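Putative pyridoxal phosphate-dependent transferase (Clostridium difficile, PDB 4DQ6) probably works as a pyridoxal-5'-phosphate-dependent transferase of the class I and II aminotransferase family, with pyridoxal-5'-phosphate bound in each subunit of a dimer. Local coordinates at residues M42-A47 against L296-S301; D70-S75 against L245-V250; W92-P97 against K259-A264; E312-L317 against I384-A389; S344-V347 against K351-L354. All blocks are in the same frame, centred on the assembly; numbering follows the deposited sequence.

Contact 1 of 5, residues M42-A47 against L296-S301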
# COMPACT_ATOMS: atom_id res chain seq x y z
N MET A 42 -9.26 10.94 -13.75
CA MET A 42 -9.76 12.09 -14.45
C MET A 42 -8.64 12.94 -14.99
O MET A 42 -7.56 13.03 -14.36
CB MET A 42 -10.60 12.97 -13.50
CG MET A 42 -11.63 12.28 -12.61
SD MET A 42 -12.44 13.68 -11.68
CE MET A 42 -13.49 12.68 -10.59
N ASP A 43 -8.87 13.65 -16.08
CA ASP A 43 -7.91 14.66 -16.56
C ASP A 43 -8.29 16.04 -16.05
O ASP A 43 -8.35 17.08 -16.80
CB ASP A 43 -7.83 14.67 -18.06
CG ASP A 43 -7.13 13.43 -18.60
OD1 ASP A 43 -5.90 13.32 -18.44
OD2 ASP A 43 -7.81 12.58 -19.20
N PHE A 44 -8.53 16.06 -14.76
CA PHE A 44 -8.80 17.26 -14.02
C PHE A 44 -7.87 17.39 -12.82
O PHE A 44 -7.47 16.46 -12.23
CB PHE A 44 -10.20 17.29 -13.48
CG PHE A 44 -11.27 17.32 -14.50
CD1 PHE A 44 -11.24 18.16 -15.60
CD2 PHE A 44 -12.35 16.51 -14.32
CE1 PHE A 44 -12.27 18.11 -16.54
CE2 PHE A 44 -13.41 16.48 -15.20
CZ PHE A 44 -13.34 17.28 -16.35
N LYS A 45 -7.51 18.61 -12.44
CA LYS A 45 -6.80 18.86 -11.20
C LYS A 45 -7.60 18.45 -10.00
O LYS A 45 -8.83 18.50 -10.03
CB LYS A 45 -6.47 20.34 -11.08
CG LYS A 45 -5.40 20.77 -12.06
CD LYS A 45 -5.05 22.20 -11.85
CE LYS A 45 -3.96 22.57 -12.81
NZ LYS A 45 -3.81 24.04 -12.68
N ALA A 46 -6.95 18.04 -8.93
CA ALA A 46 -7.66 17.74 -7.70
C ALA A 46 -8.26 18.99 -7.15
O ALA A 46 -7.78 20.09 -7.48
CB ALA A 46 -6.69 17.15 -6.64
N ALA A 47 -9.23 18.90 -6.29
CA ALA A 47 -9.83 20.03 -5.65
C ALA A 47 -8.81 20.90 -4.92
O ALA A 47 -7.83 20.40 -4.37
CB ALA A 47 -10.88 19.59 -4.65
N LEU A 296 -19.85 17.44 -10.77
CA LEU A 296 -21.00 16.66 -11.23
C LEU A 296 -21.83 17.42 -12.25
O LEU A 296 -22.37 16.85 -13.19
CB LEU A 296 -21.81 16.19 -10.06
CG LEU A 296 -21.24 15.10 -9.15
CD1 LEU A 296 -22.13 14.98 -7.93
CD2 LEU A 296 -21.09 13.74 -9.86
N GLU A 297 -21.88 18.73 -12.10
CA GLU A 297 -22.51 19.56 -13.15
C GLU A 297 -21.76 19.55 -14.50
O GLU A 297 -22.34 19.39 -15.56
CB GLU A 297 -22.63 20.99 -12.64
CG GLU A 297 -23.72 21.12 -11.62
CD GLU A 297 -25.10 21.33 -12.24
OE1 GLU A 297 -25.19 21.40 -13.49
OE2 GLU A 297 -26.09 21.42 -11.47
N TYR A 298 -20.44 19.65 -14.40
CA TYR A 298 -19.59 19.56 -15.56
C TYR A 298 -19.70 18.19 -16.26
O TYR A 298 -19.79 18.13 -17.44
CB TYR A 298 -18.15 19.93 -15.20
CG TYR A 298 -17.28 20.24 -16.41
CD1 TYR A 298 -17.27 21.49 -16.92
CD2 TYR A 298 -16.59 19.25 -17.11
CE1 TYR A 298 -16.50 21.85 -18.01
CE2 TYR A 298 -15.77 19.58 -18.22
CZ TYR A 298 -15.76 20.90 -18.68
OH TYR A 298 -14.97 21.18 -19.80
N LEU A 299 -19.70 17.11 -15.47
CA LEU A 299 -19.79 15.78 -16.00
C LEU A 299 -21.09 15.58 -16.70
O LEU A 299 -21.11 15.03 -17.79
CB LEU A 299 -19.68 14.81 -14.84
CG LEU A 299 -19.92 13.37 -15.22
CD1 LEU A 299 -18.83 13.00 -16.18
CD2 LEU A 299 -19.89 12.56 -13.93
N GLU A 300 -22.19 15.99 -16.07
CA GLU A 300 -23.47 15.76 -16.70
C GLU A 300 -23.60 16.52 -18.01
O GLU A 300 -24.17 16.02 -18.99
CB GLU A 300 -24.62 16.07 -15.76
CG GLU A 300 -25.96 15.55 -16.33
CD GLU A 300 -26.99 15.08 -15.28
OE1 GLU A 300 -26.72 15.16 -14.05
OE2 GLU A 300 -28.09 14.61 -15.73
N SER A 301 -23.03 17.70 -18.06
CA SER A 301 -23.00 18.41 -19.33
C SER A 301 -22.18 17.70 -20.40
O SER A 301 -22.60 17.53 -21.54
CB SER A 301 -22.46 19.79 -19.06
OG SER A 301 -22.52 20.60 -20.24
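F44 and Y298 form a small aromatic contact between the loop ahead of helix 48-58 and the long helix 289-313. Only 69 Å² is buried, and these two residues account for all of it. The para corner of one phenyl does the touching: F44 CZ lies 3.8 Å from Y298 CE2 and 3.9 Å from Y298 CD2, so the phenyl tip meets the CD2-CE2 side of the tyrosine ring. The planes are nearly perpendicular at 86° with centroids 5.7 Å apart, an oblique pair. Y298 reaches the loop because its CG is anti to the backbone N (chi1 -164°), which swings the ring off the helix side. Its hydroxyl is held separately by N9 and by the backbone N of R376. F44 is fixed from other directions too: M42 SD lies in its ring plane, and F8 packs against it edge-to-face. K45, next in the loop, forms a salt bridge with E61 of the second subunit. The arrangement is consistent with the fold type I architecture of PLP-dependent enzymes, the loop ahead of helix 48-58 here meeting the long helix 289-313.

Contact 2 of 5, residues D70-S75 against L245-V250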
# COMPACT_ATOMS: atom_id res chain seq x y z
N ASP A 70 -8.20 10.36 15.13
CA ASP A 70 -9.64 10.10 15.12
C ASP A 70 -10.37 10.92 14.05
O ASP A 70 -11.37 10.48 13.52
CB ASP A 70 -10.24 10.48 16.47
CG ASP A 70 -9.86 9.53 17.59
OD1 ASP A 70 -9.28 8.45 17.33
OD2 ASP A 70 -10.17 9.88 18.76
N SER A 71 -9.87 12.11 13.74
CA SER A 71 -10.49 13.01 12.73
C SER A 71 -10.61 12.40 11.32
O SER A 71 -11.52 12.75 10.57
CB SER A 71 -9.70 14.33 12.62
OG SER A 71 -8.36 14.14 12.22
N TYR A 72 -9.72 11.45 11.00
CA TYR A 72 -9.74 10.80 9.70
C TYR A 72 -11.02 9.96 9.53
O TYR A 72 -11.83 10.21 8.65
CB TYR A 72 -8.49 9.95 9.55
CG TYR A 72 -8.39 9.13 8.33
CD1 TYR A 72 -8.97 7.88 8.24
CD2 TYR A 72 -7.67 9.59 7.22
CE1 TYR A 72 -8.84 7.09 7.10
CE2 TYR A 72 -7.48 8.84 6.09
CZ TYR A 72 -8.10 7.61 5.99
OH TYR A 72 -8.01 6.73 4.90
N ASN A 73 -11.25 9.01 10.45
CA ASN A 73 -12.48 8.18 10.35
C ASN A 73 -13.73 9.03 10.66
O ASN A 73 -14.77 8.78 10.09
CB ASN A 73 -12.43 6.94 11.24
CG ASN A 73 -11.58 5.84 10.63
OD1 ASN A 73 -11.28 5.87 9.43
ND2 ASN A 73 -11.17 4.85 11.46
N GLU A 74 -13.63 10.06 11.51
CA GLU A 74 -14.75 11.00 11.72
C GLU A 74 -15.18 11.67 10.40
O GLU A 74 -16.36 11.83 10.16
CB GLU A 74 -14.40 12.06 12.77
CG GLU A 74 -14.36 11.46 14.17
CD GLU A 74 -13.76 12.30 15.30
OE1 GLU A 74 -13.11 13.38 15.08
OE2 GLU A 74 -13.94 11.84 16.48
N SER A 75 -14.22 12.02 9.52
CA SER A 75 -14.58 12.62 8.27
C SER A 75 -15.38 11.67 7.39
O SER A 75 -16.28 12.10 6.65
CB SER A 75 -13.33 13.16 7.51
OG SER A 75 -12.55 12.16 6.90
N LEU A 245 -2.91 8.53 -4.63
CA LEU A 245 -2.58 8.64 -3.21
C LEU A 245 -2.86 7.36 -2.44
O LEU A 245 -2.27 7.17 -1.40
CB LEU A 245 -3.26 9.84 -2.54
CG LEU A 245 -3.07 11.18 -3.25
CD1 LEU A 245 -3.70 12.35 -2.50
CD2 LEU A 245 -1.59 11.43 -3.41
N GLN A 246 -3.72 6.48 -2.98
CA GLN A 246 -4.06 5.15 -2.40
C GLN A 246 -4.72 5.24 -1.03
O GLN A 246 -4.08 5.56 0.02
CB GLN A 246 -2.83 4.25 -2.36
CG GLN A 246 -2.13 4.22 -3.68
CD GLN A 246 -0.92 3.30 -3.76
OE1 GLN A 246 -0.21 3.08 -2.77
NE2 GLN A 246 -0.67 2.80 -4.95
N SER A 247 -6.02 5.28 -1.06
CA SER A 247 -6.79 5.31 0.18
C SER A 247 -8.12 4.71 -0.09
O SER A 247 -8.80 5.10 -1.04
CB SER A 247 -7.02 6.78 0.56
OG SER A 247 -7.93 6.97 1.66
N SER A 248 -8.58 3.78 0.76
CA SER A 248 -9.92 3.29 0.68
C SER A 248 -10.28 2.77 2.08
O SER A 248 -9.45 2.73 3.00
CB SER A 248 -10.06 2.22 -0.36
OG SER A 248 -9.49 1.02 0.08
N TYR A 249 -11.54 2.40 2.26
CA TYR A 249 -12.00 1.89 3.53
C TYR A 249 -13.05 0.81 3.31
O TYR A 249 -13.70 0.79 2.27
CB TYR A 249 -12.48 3.01 4.47
CG TYR A 249 -13.52 3.91 3.88
CD1 TYR A 249 -13.12 5.05 3.17
CD2 TYR A 249 -14.91 3.68 4.02
CE1 TYR A 249 -14.02 5.93 2.62
CE2 TYR A 249 -15.82 4.59 3.45
CZ TYR A 249 -15.36 5.69 2.74
OH TYR A 249 -16.28 6.55 2.20
N VAL A 250 -13.19 -0.06 4.31
CA VAL A 250 -14.18 -1.07 4.36
C VAL A 250 -15.03 -0.83 5.58
O VAL A 250 -14.51 -0.54 6.68
CB VAL A 250 -13.44 -2.41 4.44
CG1 VAL A 250 -14.43 -3.55 4.18
CG2 VAL A 250 -12.32 -2.54 3.43
O HOH W 1 -9.27 4.41 5.23
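Y72 on helix 70-84 and S247, whose backbone is already extended one residue before strand 248-251, meet across a CA-CA separation of 11.4 Å, bridged by the length of the tyrosine. The strand is the antiparallel member inside the mixed seven-stranded sheet characteristic of fold type I PLP-dependent enzymes, and the helix lies beside it. The Y72 ring leaves the helix with CG anti to the backbone N (chi1 175°), which carries the phenol end to the strand entrance. There Y72 OH comes within 3.2 Å of S247 OG, which lies near the ring plane. Both hydroxyls have other partners: N273 ND2 bonds the tyrosine and T281 OG1 the serine, so the buried polar ends are satisfied from the segment around helix 275-287. S247 lies about 9 Å, side chain to ligand, from a bound pyridoxal-5'-phosphate, and is therefore near it without touching it. Within the helix, S75 OG donates to Y72 O at 2.7 Å, in the carbonyl plane and on a lone pair, with a C=O...donor angle of 142°. A water completes the link between helix and strand: it sits in the plane of the Y72 ring, 2.7 Å from Y72 OH, and donates to S248 O at 2.8 Å.

Contact 3 of 5, residues W92-P97 against K259-A264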
# COMPACT_ATOMS: atom_id res chain seq x y z
N TRP A 92 -16.41 0.49 12.85
CA TRP A 92 -16.61 -0.43 11.76
C TRP A 92 -15.61 -0.31 10.64
O TRP A 92 -15.62 -1.17 9.72
CB TRP A 92 -17.96 -0.27 11.18
CG TRP A 92 -19.12 -0.49 12.12
CD1 TRP A 92 -19.08 -1.03 13.38
CD2 TRP A 92 -20.52 -0.20 11.84
NE1 TRP A 92 -20.35 -1.11 13.91
CE2 TRP A 92 -21.26 -0.62 13.03
CE3 TRP A 92 -21.22 0.29 10.75
CZ2 TRP A 92 -22.67 -0.49 13.11
CZ3 TRP A 92 -22.63 0.41 10.85
CH2 TRP A 92 -23.31 0.04 11.99
N LEU A 93 -14.73 0.71 10.65
CA LEU A 93 -13.92 1.03 9.50
C LEU A 93 -12.55 0.39 9.55
O LEU A 93 -11.87 0.51 10.55
CB LEU A 93 -13.74 2.54 9.38
CG LEU A 93 -14.97 3.35 9.00
CD1 LEU A 93 -14.87 4.85 9.29
CD2 LEU A 93 -15.32 3.05 7.55
N ILE A 94 -12.17 -0.24 8.42
CA ILE A 94 -10.80 -0.70 8.20
C ILE A 94 -10.19 0.00 6.98
O ILE A 94 -10.82 0.09 5.93
CB ILE A 94 -10.72 -2.25 8.02
CG1 ILE A 94 -11.15 -2.84 9.35
CG2 ILE A 94 -9.33 -2.70 7.59
CD1 ILE A 94 -11.07 -4.36 9.32
N TYR A 95 -8.95 0.51 7.16
CA TYR A 95 -8.17 1.09 6.06
C TYR A 95 -7.74 0.00 5.08
O TYR A 95 -7.26 -1.06 5.51
CB TYR A 95 -6.90 1.72 6.63
CG TYR A 95 -5.83 1.99 5.60
CD1 TYR A 95 -5.92 3.11 4.72
CD2 TYR A 95 -4.74 1.15 5.44
CE1 TYR A 95 -4.99 3.31 3.72
CE2 TYR A 95 -3.82 1.35 4.42
CZ TYR A 95 -3.93 2.42 3.57
OH TYR A 95 -2.97 2.63 2.57
N SER A 96 -7.74 0.30 3.79
CA SER A 96 -7.11 -0.53 2.78
C SER A 96 -6.47 0.39 1.74
O SER A 96 -7.07 1.45 1.44
CB SER A 96 -8.13 -1.45 2.16
OG SER A 96 -7.55 -2.27 1.14
N PRO A 97 -5.33 -0.02 1.16
CA PRO A 97 -4.78 0.86 0.09
C PRO A 97 -5.68 0.90 -1.14
O PRO A 97 -5.53 1.75 -2.00
CB PRO A 97 -3.41 0.26 -0.20
CG PRO A 97 -3.49 -1.08 0.32
CD PRO A 97 -4.42 -1.11 1.50
N LYS A 259 -12.87 -8.55 12.57
CA LYS A 259 -11.69 -9.18 13.11
C LYS A 259 -10.97 -9.97 12.04
O LYS A 259 -9.77 -9.98 12.00
CB LYS A 259 -12.03 -10.12 14.27
CG LYS A 259 -10.82 -10.90 14.75
CD LYS A 259 -11.10 -11.72 16.00
CE LYS A 259 -9.84 -11.85 16.84
NZ LYS A 259 -8.81 -12.70 16.20
N LEU A 260 -11.73 -10.66 11.20
CA LEU A 260 -11.10 -11.47 10.19
C LEU A 260 -10.29 -10.61 9.22
O LEU A 260 -9.19 -10.97 8.86
CB LEU A 260 -12.16 -12.17 9.36
CG LEU A 260 -12.74 -13.50 9.82
CD1 LEU A 260 -13.68 -13.90 8.71
CD2 LEU A 260 -11.67 -14.55 10.02
N LEU A 261 -10.87 -9.51 8.78
CA LEU A 261 -10.17 -8.63 7.86
C LEU A 261 -9.01 -7.93 8.53
O LEU A 261 -7.95 -7.78 7.96
CB LEU A 261 -11.11 -7.60 7.23
CG LEU A 261 -10.48 -6.75 6.11
CD1 LEU A 261 -9.86 -7.67 5.07
CD2 LEU A 261 -11.54 -5.88 5.46
N ASP A 262 -9.25 -7.48 9.75
CA ASP A 262 -8.18 -6.88 10.53
C ASP A 262 -6.99 -7.81 10.61
O ASP A 262 -5.84 -7.37 10.39
CB ASP A 262 -8.67 -6.46 11.89
CG ASP A 262 -7.80 -5.37 12.54
OD1 ASP A 262 -7.44 -4.36 11.88
OD2 ASP A 262 -7.56 -5.54 13.74
N ASP A 263 -7.23 -9.07 10.95
CA ASP A 263 -6.16 -10.00 11.11
C ASP A 263 -5.48 -10.34 9.77
O ASP A 263 -4.28 -10.60 9.75
CB ASP A 263 -6.73 -11.28 11.71
CG ASP A 263 -7.03 -11.13 13.19
OD1 ASP A 263 -6.70 -10.10 13.83
OD2 ASP A 263 -7.62 -12.09 13.73
N ALA A 264 -6.24 -10.33 8.66
CA ALA A 264 -5.64 -10.50 7.31
C ALA A 264 -4.71 -9.36 6.97
O ALA A 264 -3.60 -9.57 6.48
CB ALA A 264 -6.71 -10.66 6.24
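An outer strand of the large-domain sheet packs against a covering helix here: I94 of strand 93-96 presses its tip on L261 and D262 of helix 255-267. One methyl makes every close approach. I94 CD1 lies 3.6 Å from the backbone N of D262 and 3.9 Å from L261 CB. The same methyl, I94 CD1, is 4.0 Å from L261 CG and 4.1 Å from D262 CB, which places it against the helix backbone where the two side chains leave. It gets that far because the CG1 arm is fully stretched (chi2 -178°), adding its whole length to a bond that already points at the helix. Strand 93-96 borders strand 248-251 in the mixed sheet of the fold type I PLP-dependent enzymes, and the chain runs from that neighbour directly into helix 255-267. L261 also touches V250, while Y258 and F265 of the same helix also touch I94. The side chains of I94 and L261 cross obliquely. The carboxylate of D262 turns to K271, with which OD1 forms a salt bridge. One turn of the helix carries a second ion pair, K259 NZ donating a hydrogen bond to the syn lone pair of D263 OD2 at 2.8 Å, part of a salt bridge.

Contact 4 of 5, residues E312-L317 against I384-A389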
# COMPACT_ATOMS: atom_id res chain seq x y z
N GLU A 312 -26.41 12.44 -33.27
CA GLU A 312 -26.38 13.26 -34.48
C GLU A 312 -25.34 12.80 -35.51
O GLU A 312 -25.61 12.78 -36.74
CB GLU A 312 -26.21 14.74 -34.06
CG GLU A 312 -27.46 15.21 -33.34
CD GLU A 312 -27.48 16.67 -32.93
OE1 GLU A 312 -26.49 17.41 -33.20
OE2 GLU A 312 -28.52 17.04 -32.31
N ASN A 313 -24.15 12.43 -35.05
CA ASN A 313 -23.02 12.20 -35.96
C ASN A 313 -22.63 10.74 -36.15
O ASN A 313 -22.02 10.40 -37.14
CB ASN A 313 -21.82 13.02 -35.52
CG ASN A 313 -22.13 14.50 -35.48
OD1 ASN A 313 -22.42 15.10 -36.51
ND2 ASN A 313 -22.15 15.06 -34.30
N MET A 314 -23.00 9.87 -35.21
CA MET A 314 -22.73 8.41 -35.30
C MET A 314 -23.96 7.59 -34.95
O MET A 314 -23.98 6.83 -33.98
CB MET A 314 -21.57 8.02 -34.38
CG MET A 314 -20.30 8.81 -34.69
SD MET A 314 -18.87 8.45 -33.67
CE MET A 314 -19.05 9.59 -32.29
N PRO A 315 -25.03 7.73 -35.76
CA PRO A 315 -26.32 7.20 -35.36
C PRO A 315 -26.43 5.67 -35.36
O PRO A 315 -27.41 5.12 -34.80
CB PRO A 315 -27.30 7.81 -36.36
CG PRO A 315 -26.45 8.12 -37.53
CD PRO A 315 -25.13 8.58 -36.95
N LYS A 316 -25.47 4.99 -35.97
CA LYS A 316 -25.41 3.52 -35.86
C LYS A 316 -25.01 3.06 -34.44
O LYS A 316 -25.36 1.94 -34.02
CB LYS A 316 -24.48 2.90 -36.91
CG LYS A 316 -25.09 2.88 -38.32
CD LYS A 316 -24.02 2.82 -39.39
CE LYS A 316 -24.63 2.75 -40.79
NZ LYS A 316 -23.59 2.91 -41.86
N LEU A 317 -24.33 3.92 -33.68
CA LEU A 317 -23.98 3.60 -32.31
C LEU A 317 -25.20 3.84 -31.42
O LEU A 317 -26.06 4.68 -31.71
CB LEU A 317 -22.86 4.49 -31.78
CG LEU A 317 -21.59 4.49 -32.65
CD1 LEU A 317 -20.49 5.28 -31.98
CD2 LEU A 317 -21.11 3.08 -33.04
N ILE A 384 -14.58 13.04 -32.27
CA ILE A 384 -14.16 13.22 -33.66
C ILE A 384 -13.27 12.07 -34.15
O ILE A 384 -13.47 11.53 -35.26
CB ILE A 384 -13.42 14.54 -33.84
CG1 ILE A 384 -14.34 15.74 -33.60
CG2 ILE A 384 -12.79 14.56 -35.23
CD1 ILE A 384 -13.58 17.05 -33.44
N ARG A 385 -12.39 11.59 -33.27
CA ARG A 385 -11.54 10.41 -33.56
C ARG A 385 -12.35 9.12 -33.73
O ARG A 385 -12.10 8.32 -34.65
CB ARG A 385 -10.42 10.25 -32.52
CG ARG A 385 -9.37 11.37 -32.60
CD ARG A 385 -8.15 11.11 -31.69
NE ARG A 385 -7.21 12.23 -31.83
CZ ARG A 385 -5.89 12.13 -31.75
NH1 ARG A 385 -5.28 10.99 -31.44
NH2 ARG A 385 -5.17 13.24 -31.95
N ILE A 386 -13.36 8.95 -32.90
CA ILE A 386 -14.19 7.76 -32.96
C ILE A 386 -14.96 7.82 -34.28
O ILE A 386 -15.01 6.84 -35.01
CB ILE A 386 -15.14 7.69 -31.75
CG1 ILE A 386 -14.34 7.42 -30.48
CG2 ILE A 386 -16.17 6.59 -31.96
CD1 ILE A 386 -15.01 7.72 -29.14
N LYS A 387 -15.50 8.98 -34.62
CA LYS A 387 -16.23 9.14 -35.91
C LYS A 387 -15.29 8.83 -37.10
O LYS A 387 -15.66 8.12 -38.04
CB LYS A 387 -16.83 10.54 -35.98
CG LYS A 387 -17.68 10.83 -37.22
CD LYS A 387 -18.35 12.18 -37.09
CE LYS A 387 -17.43 13.39 -37.25
NZ LYS A 387 -18.23 14.67 -37.35
N ASN A 388 -14.04 9.28 -37.03
CA ASN A 388 -13.07 8.93 -38.08
C ASN A 388 -12.83 7.42 -38.14
O ASN A 388 -12.79 6.83 -39.22
CB ASN A 388 -11.74 9.63 -37.85
CG ASN A 388 -10.77 9.40 -39.01
OD1 ASN A 388 -11.15 9.55 -40.17
ND2 ASN A 388 -9.56 8.97 -38.71
N ALA A 389 -12.64 6.78 -36.99
CA ALA A 389 -12.42 5.36 -36.94
C ALA A 389 -13.50 4.55 -37.64
O ALA A 389 -13.20 3.56 -38.30
CB ALA A 389 -12.29 4.89 -35.49
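M314 lies across two neighbouring residues of helix 376-390, its side chain nearly at a right angle to that of I386 and slanting past that of K387. The sulfur is the central atom: in the conformer described, one of two deposited, M314 SD sits 3.5 Å from K387 CA and 3.7 Å from I386 CG2. K387 CB is also 3.7 Å from M314 SD, so the thioether rests in the notch between the two side chains, over the helix backbone. M314 CE, turned aside by the bend at chi3 (-89°), ends near I386 CG2 at 4.2 Å. Next to it the lysine runs in the other direction, toward the last turn of helix 289-313. K387 starts with CG anti to its backbone N (chi1 -177°), and K387 CD reaches N313 CB at 3.9 Å. M314 is the first residue to leave helical geometry there and opens a type I turn, closed by L317 N to M314 O at 2.9 Å. No hydrogen bond joins the segments. Y309 on helix 289-313 bonds the ammonium group of K387, so the lysine methylenes serve as apolar surface while the charged end is met separately; in this conformer the 214 Å² buried between the two segments thus rests on dispersion contacts of sulfur and hydrocarbon.

Contact 5 of 5, residues S344-V347 against K351-L354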
# COMPACT_ATOMS: atom_id res chain seq x y z
N SER A 344 -9.08 -2.72 -33.48
CA SER A 344 -8.08 -2.35 -34.47
C SER A 344 -8.36 -0.99 -35.11
O SER A 344 -7.45 -0.17 -35.19
CB SER A 344 -7.90 -3.45 -35.57
OG SER A 344 -7.46 -4.65 -34.99
N ILE A 345 -9.58 -0.76 -35.59
CA ILE A 345 -9.86 0.52 -36.25
C ILE A 345 -9.85 1.69 -35.27
O ILE A 345 -9.45 2.76 -35.61
CB ILE A 345 -11.14 0.58 -37.10
CG1 ILE A 345 -12.41 0.28 -36.27
CG2 ILE A 345 -11.01 -0.29 -38.34
CD1 ILE A 345 -13.68 0.31 -37.13
N LEU A 346 -10.28 1.48 -34.02
CA LEU A 346 -10.24 2.60 -33.06
C LEU A 346 -8.78 3.01 -32.80
O LEU A 346 -8.46 4.20 -32.76
CB LEU A 346 -10.92 2.17 -31.76
CG LEU A 346 -12.45 2.06 -31.86
CD1 LEU A 346 -13.07 1.25 -30.68
CD2 LEU A 346 -13.00 3.48 -31.88
N VAL A 347 -7.91 2.02 -32.61
CA VAL A 347 -6.49 2.30 -32.35
C VAL A 347 -5.75 2.81 -33.61
O VAL A 347 -5.08 3.82 -33.55
CB VAL A 347 -5.73 1.09 -31.78
CG1 VAL A 347 -4.24 1.43 -31.68
CG2 VAL A 347 -6.30 0.67 -30.44
N LYS A 351 -6.98 6.46 -33.64
CA LYS A 351 -5.91 6.82 -32.69
C LYS A 351 -6.52 7.26 -31.33
O LYS A 351 -6.18 8.28 -30.76
CB LYS A 351 -4.99 7.88 -33.24
CG LYS A 351 -4.27 7.54 -34.54
CD LYS A 351 -2.99 8.36 -34.71
CE LYS A 351 -3.22 9.88 -34.65
NZ LYS A 351 -1.99 10.76 -34.72
N VAL A 352 -7.41 6.43 -30.83
CA VAL A 352 -8.10 6.72 -29.57
C VAL A 352 -8.14 5.43 -28.76
O VAL A 352 -8.27 4.37 -29.33
CB VAL A 352 -9.51 7.34 -29.83
CG1 VAL A 352 -10.40 6.38 -30.61
CG2 VAL A 352 -10.15 7.87 -28.54
N ALA A 353 -7.97 5.57 -27.44
CA ALA A 353 -7.91 4.43 -26.52
C ALA A 353 -9.14 4.39 -25.65
O ALA A 353 -9.31 5.18 -24.76
CB ALA A 353 -6.65 4.55 -25.67
N LEU A 354 -10.03 3.44 -25.94
CA LEU A 354 -11.21 3.18 -25.14
C LEU A 354 -11.04 1.83 -24.44
O LEU A 354 -10.16 1.03 -24.81
CB LEU A 354 -12.45 3.10 -26.05
CG LEU A 354 -12.63 4.21 -27.09
CD1 LEU A 354 -13.93 3.98 -27.85
CD2 LEU A 354 -12.56 5.57 -26.45
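L346, near the end of helix 339-350, packs its two methyls on V352 and L354 of the chain that follows. From CB the chain turns CG anti to the carbonyl carbon, where it forks. L346 CD1 meets L354 CD1 at 4.0 Å, the two side chains crossing at about a right angle. L346 CD2 touches V352 CG1 at 4.1 Å and also comes within 4.2 Å of L354 CD1, so the L354 methyl sits against both arms of the fork. The same V352 methyl, CG1, lies 3.6 Å from L346 O, held over the helix end because chi1 of 61° places it between the backbone N and the carbonyl carbon. This is a helix C-terminus passing straight into a strand: K351 leaves helical geometry with positive phi, and strand 352-353 then pairs in parallel with strand 35-36 through backbone bonds of A353 to L35 and M37. The turn is closed by V352 N donating to L346 O at 3.1 Å with an N-H...O angle of 162°, although the donor is tilted 34° out of the carbonyl plane. K351 N adds a weak bond to V347 O. Helix 376-390 covers this apolar cluster, A389 touching L346 and I386 touching both V352 and L354.

Contacts 2 and 3 form one region: their centres are 12 Å apart and they share the mixed sheet, with V250 N 2.9 Å from I94 O and S248 OG 2.8 Å from S96 O, both probable hydrogen bonds. In this region the S247 and L261 side chains lie about 9 and 13 Å from a bound pyridoxal-5'-phosphate. Contacts 4 and 5 make a second cluster, centres 13 Å apart, tied by R385 NH1 to K351 O at 2.9 Å, probably a hydrogen bond; it lies on the opposite side of the chain's centre. Contact 1 falls between, its centre 22 Å from contact 2 and 24 Å from contact 4, with which it shares helix 289-313.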